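Local coordinates for hexapeptide transferase family protein (Anaplasma phagocytophilum, PDB 3IXC) that probably acts as a transferase of the hexapeptide-repeat family, a trimer of left-handed beta-helices resembling gamma-class carbonic anhydrases, and binds magnesium through histidines, at residues A[35-49]-A[54-68]. Residues are numbered along the deposited sequence; the frame is centred on the assembly and turned at random.
Sequences SVDSTAFIAGNARII and IGKNASIWYGTVLRG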
# COMPACT_ATOMS: atom_id res chain seq x y z
N SER A 35 -2.00 17.42 -16.96
CA SER A 35 -3.14 18.25 -17.34
C SER A 35 -4.32 17.82 -16.49
O SER A 35 -4.81 16.70 -16.62
CB SER A 35 -3.45 18.10 -18.83
OG SER A 35 -2.39 18.62 -19.62
N VAL A 36 -4.76 18.70 -15.59
CA VAL A 36 -5.81 18.38 -14.63
C VAL A 36 -7.02 19.31 -14.79
O VAL A 36 -6.90 20.53 -14.68
CB VAL A 36 -5.28 18.43 -13.16
CG1 VAL A 36 -6.39 18.09 -12.16
CG2 VAL A 36 -4.10 17.49 -12.98
N ASP A 37 -8.19 18.72 -15.05
CA ASP A 37 -9.43 19.49 -15.13
C ASP A 37 -9.65 20.22 -13.80
O ASP A 37 -9.42 19.65 -12.73
CB ASP A 37 -10.60 18.56 -15.46
CG ASP A 37 -11.85 19.32 -15.90
OD1 ASP A 37 -12.53 19.92 -15.04
OD2 ASP A 37 -12.17 19.30 -17.10
N SER A 38 -10.09 21.47 -13.88
CA SER A 38 -10.29 22.29 -12.68
C SER A 38 -11.36 21.73 -11.72
O SER A 38 -11.39 22.10 -10.55
CB SER A 38 -10.63 23.74 -13.06
OG SER A 38 -11.89 23.80 -13.69
N THR A 39 -12.22 20.85 -12.23
CA THR A 39 -13.29 20.27 -11.41
C THR A 39 -12.86 18.96 -10.74
O THR A 39 -13.62 18.39 -9.96
CB THR A 39 -14.58 20.01 -12.23
OG1 THR A 39 -14.33 19.01 -13.22
CG2 THR A 39 -15.08 21.30 -12.89
N ALA A 40 -11.66 18.50 -11.05
CA ALA A 40 -11.14 17.29 -10.41
C ALA A 40 -10.68 17.59 -8.99
O ALA A 40 -10.13 18.67 -8.73
CB ALA A 40 -10.01 16.67 -11.23
N PHE A 41 -10.93 16.66 -8.07
CA PHE A 41 -10.38 16.74 -6.73
C PHE A 41 -9.04 16.02 -6.69
O PHE A 41 -8.95 14.85 -7.07
CB PHE A 41 -11.33 16.13 -5.70
CG PHE A 41 -10.70 15.94 -4.34
CD1 PHE A 41 -10.36 17.04 -3.55
CD2 PHE A 41 -10.44 14.66 -3.85
CE1 PHE A 41 -9.77 16.86 -2.29
CE2 PHE A 41 -9.86 14.48 -2.60
CZ PHE A 41 -9.53 15.57 -1.82
N ILE A 42 -8.01 16.72 -6.24
CA ILE A 42 -6.70 16.11 -6.04
C ILE A 42 -6.29 16.31 -4.59
O ILE A 42 -6.09 17.45 -4.14
CB ILE A 42 -5.60 16.73 -6.94
CG1 ILE A 42 -6.09 16.88 -8.40
CG2 ILE A 42 -4.31 15.94 -6.82
CD1 ILE A 42 -6.36 15.57 -9.12
N ALA A 43 -6.16 15.21 -3.85
CA ALA A 43 -5.73 15.29 -2.46
C ALA A 43 -4.36 15.96 -2.38
O ALA A 43 -3.51 15.73 -3.24
CB ALA A 43 -5.68 13.91 -1.83
N GLY A 44 -4.17 16.77 -1.35
CA GLY A 44 -2.96 17.57 -1.21
C GLY A 44 -1.66 16.79 -1.12
O GLY A 44 -0.58 17.34 -1.37
N ASN A 45 -1.74 15.52 -0.74
CA ASN A 45 -0.55 14.69 -0.65
C ASN A 45 -0.47 13.62 -1.75
O ASN A 45 0.34 12.70 -1.68
CB ASN A 45 -0.40 14.07 0.75
CG ASN A 45 -1.33 12.89 0.98
OD1 ASN A 45 -2.34 12.75 0.29
ND2 ASN A 45 -0.99 12.04 1.93
N ALA A 46 -1.34 13.74 -2.75
CA ALA A 46 -1.22 12.92 -3.96
C ALA A 46 -0.00 13.40 -4.74
O ALA A 46 0.46 14.52 -4.55
CB ALA A 46 -2.48 13.03 -4.83
N ARG A 47 0.53 12.54 -5.60
CA ARG A 47 1.65 12.90 -6.46
C ARG A 47 1.32 12.46 -7.87
O ARG A 47 1.04 11.28 -8.12
CB ARG A 47 2.97 12.30 -5.96
CG ARG A 47 3.49 12.91 -4.64
CD ARG A 47 3.93 14.37 -4.82
NE ARG A 47 4.43 14.98 -3.58
CZ ARG A 47 3.68 15.63 -2.69
NH1 ARG A 47 2.37 15.76 -2.86
NH2 ARG A 47 4.26 16.16 -1.61
N ILE A 48 1.31 13.43 -8.77
CA ILE A 48 0.95 13.20 -10.16
C ILE A 48 2.11 13.71 -11.00
O ILE A 48 2.42 14.90 -11.00
CB ILE A 48 -0.37 13.92 -10.54
CG1 ILE A 48 -1.49 13.49 -9.59
CG2 ILE A 48 -0.77 13.61 -11.97
CD1 ILE A 48 -2.80 14.20 -9.85
N ILE A 49 2.77 12.78 -11.69
CA ILE A 49 4.05 13.08 -12.34
C ILE A 49 3.99 12.90 -13.84
O ILE A 49 3.55 11.86 -14.34
CB ILE A 49 5.19 12.17 -11.77
CG1 ILE A 49 5.29 12.27 -10.23
CG2 ILE A 49 6.54 12.50 -12.43
CD1 ILE A 49 4.69 11.09 -9.49
N ILE A 54 -6.09 14.17 -16.27
CA ILE A 54 -7.15 13.91 -15.28
C ILE A 54 -8.43 14.64 -15.72
O ILE A 54 -8.42 15.88 -15.81
CB ILE A 54 -6.75 14.42 -13.87
CG1 ILE A 54 -5.40 13.85 -13.41
CG2 ILE A 54 -7.84 14.10 -12.84
CD1 ILE A 54 -5.42 12.37 -13.13
N GLY A 55 -9.50 13.90 -15.96
CA GLY A 55 -10.75 14.46 -16.48
C GLY A 55 -11.67 15.14 -15.49
O GLY A 55 -11.42 15.13 -14.27
N LYS A 56 -12.73 15.73 -16.03
CA LYS A 56 -13.78 16.40 -15.27
C LYS A 56 -14.31 15.53 -14.13
O LYS A 56 -14.63 14.36 -14.35
CB LYS A 56 -14.91 16.79 -16.24
CG LYS A 56 -16.22 17.17 -15.61
CD LYS A 56 -17.22 17.56 -16.71
CE LYS A 56 -18.59 17.88 -16.13
NZ LYS A 56 -19.52 18.34 -17.21
N ASN A 57 -14.41 16.11 -12.93
CA ASN A 57 -15.04 15.44 -11.78
C ASN A 57 -14.34 14.18 -11.29
O ASN A 57 -14.92 13.45 -10.49
CB ASN A 57 -16.52 15.13 -12.05
CG ASN A 57 -17.37 16.38 -12.23
OD1 ASN A 57 -17.06 17.46 -11.70
ND2 ASN A 57 -18.46 16.23 -12.98
N ALA A 58 -13.13 13.92 -11.77
CA ALA A 58 -12.34 12.82 -11.21
C ALA A 58 -11.91 13.15 -9.79
O ALA A 58 -11.94 14.31 -9.38
CB ALA A 58 -11.12 12.52 -12.08
N SER A 59 -11.52 12.13 -9.03
CA SER A 59 -11.01 12.35 -7.68
C SER A 59 -9.84 11.41 -7.43
O SER A 59 -9.93 10.19 -7.61
CB SER A 59 -12.11 12.23 -6.61
OG SER A 59 -12.82 11.00 -6.68
N ILE A 60 -8.72 12.02 -7.05
CA ILE A 60 -7.46 11.31 -6.83
C ILE A 60 -7.14 11.50 -5.35
O ILE A 60 -6.94 12.63 -4.89
CB ILE A 60 -6.34 11.89 -7.73
CG1 ILE A 60 -6.80 11.96 -9.21
CG2 ILE A 60 -5.04 11.12 -7.56
CD1 ILE A 60 -7.14 10.59 -9.85
N TRP A 61 -7.10 10.39 -4.62
CA TRP A 61 -7.17 10.42 -3.15
C TRP A 61 -5.81 10.43 -2.44
O TRP A 61 -4.75 10.53 -3.09
CB TRP A 61 -8.14 9.32 -2.66
CG TRP A 61 -9.53 9.68 -3.11
CD1 TRP A 61 -10.11 9.39 -4.33
CD2 TRP A 61 -10.47 10.49 -2.40
NE1 TRP A 61 -11.37 9.96 -4.40
CE2 TRP A 61 -11.61 10.63 -3.23
CE3 TRP A 61 -10.47 11.10 -1.14
CZ2 TRP A 61 -12.75 11.36 -2.83
CZ3 TRP A 61 -11.60 11.81 -0.74
CH2 TRP A 61 -12.72 11.94 -1.59
N TYR A 62 -5.84 10.41 -1.11
CA TYR A 62 -4.65 10.64 -0.31
C TYR A 62 -3.59 9.58 -0.57
O TYR A 62 -3.89 8.40 -0.63
CB TYR A 62 -5.03 10.65 1.16
CG TYR A 62 -5.90 11.83 1.51
CD1 TYR A 62 -5.33 13.08 1.79
CD2 TYR A 62 -7.29 11.70 1.57
CE1 TYR A 62 -6.13 14.18 2.10
CE2 TYR A 62 -8.10 12.81 1.88
CZ TYR A 62 -7.50 14.03 2.14
OH TYR A 62 -8.28 15.12 2.45
N GLY A 63 -2.35 10.04 -0.76
CA GLY A 63 -1.22 9.13 -0.93
C GLY A 63 -1.17 8.38 -2.25
O GLY A 63 -0.32 7.50 -2.43
N THR A 64 -2.06 8.72 -3.18
CA THR A 64 -2.04 8.10 -4.50
C THR A 64 -0.88 8.67 -5.33
O THR A 64 -0.54 9.86 -5.23
CB THR A 64 -3.43 8.21 -5.18
OG1 THR A 64 -4.34 7.34 -4.48
CG2 THR A 64 -3.38 7.80 -6.65
N VAL A 65 -0.27 7.80 -6.12
CA VAL A 65 0.87 8.18 -6.96
C VAL A 65 0.52 7.78 -8.38
O VAL A 65 0.35 6.60 -8.68
CB VAL A 65 2.17 7.47 -6.51
CG1 VAL A 65 3.33 7.87 -7.43
CG2 VAL A 65 2.51 7.79 -5.06
N LEU A 66 0.39 8.78 -9.26
CA LEU A 66 0.20 8.51 -10.69
C LEU A 66 1.48 8.93 -11.39
O LEU A 66 1.70 10.11 -11.65
CB LEU A 66 -0.99 9.28 -11.26
CG LEU A 66 -2.34 9.18 -10.54
CD1 LEU A 66 -3.41 9.90 -11.35
CD2 LEU A 66 -2.79 7.77 -10.27
N ARG A 67 2.34 7.95 -11.67
CA ARG A 67 3.69 8.25 -12.16
C ARG A 67 3.79 8.02 -13.66
O ARG A 67 4.03 6.90 -14.14
CB ARG A 67 4.74 7.46 -11.36
CG ARG A 67 6.18 7.84 -11.73
CD ARG A 67 7.16 7.69 -10.55
NE ARG A 67 7.28 6.33 -10.02
CZ ARG A 67 8.07 5.38 -10.54
NH1 ARG A 67 8.14 4.19 -9.97
NH2 ARG A 67 8.79 5.62 -11.63
N GLY A 68 3.58 9.10 -14.42
CA GLY A 68 3.60 9.03 -15.88
C GLY A 68 4.94 9.50 -16.44
O GLY A 68 4.99 10.39 -17.29
O HOH W 1 1.33 10.52 -2.95
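Ile42 and Ile60 lie side by side, pointing the same way, in successive coils of a left-handed parallel beta-helix, a worked example of how this fold sets inward-facing aliphatic residues over one another, as it also does with Ile48 and Leu66. The interior is tight: Ile42 CD1 rests 3.6 Å from Ile60 CG1, while Ala40 CB meets Ile54 CG2 at 3.7 Å. Parallel backbone ladders on all three sides hold this register, as in Ala43 N to Ile60 O, 2.9 Å. Outside the coil, Phe41, its CG swung anti to the backbone N (chi1 169°), turns an edge onto the face of Trp61, with Phe41 CE2 3.7 Å from Trp61 CZ3 and the planes 57° apart; the C-terminal helix 170-188 packs over both. Ala43 CB sits over one face of the Tyr62 ring, and Trp61 also takes a cation-pi contact from Arg67 of the third subunit. The corner at Asp37, Thr39 and Lys56 is looser and faces solvent: Lys56 keeps CG 3.6 Å from Thr39 OG1 while the rest of its extended chain leads off. Even there polar atoms are paired: Asp37 OD1 closes an Asx turn by accepting from Thr39 N and also takes the Thr39 hydroxyl, whose OG1 in turn receives Asn57 N at 2.9 Å.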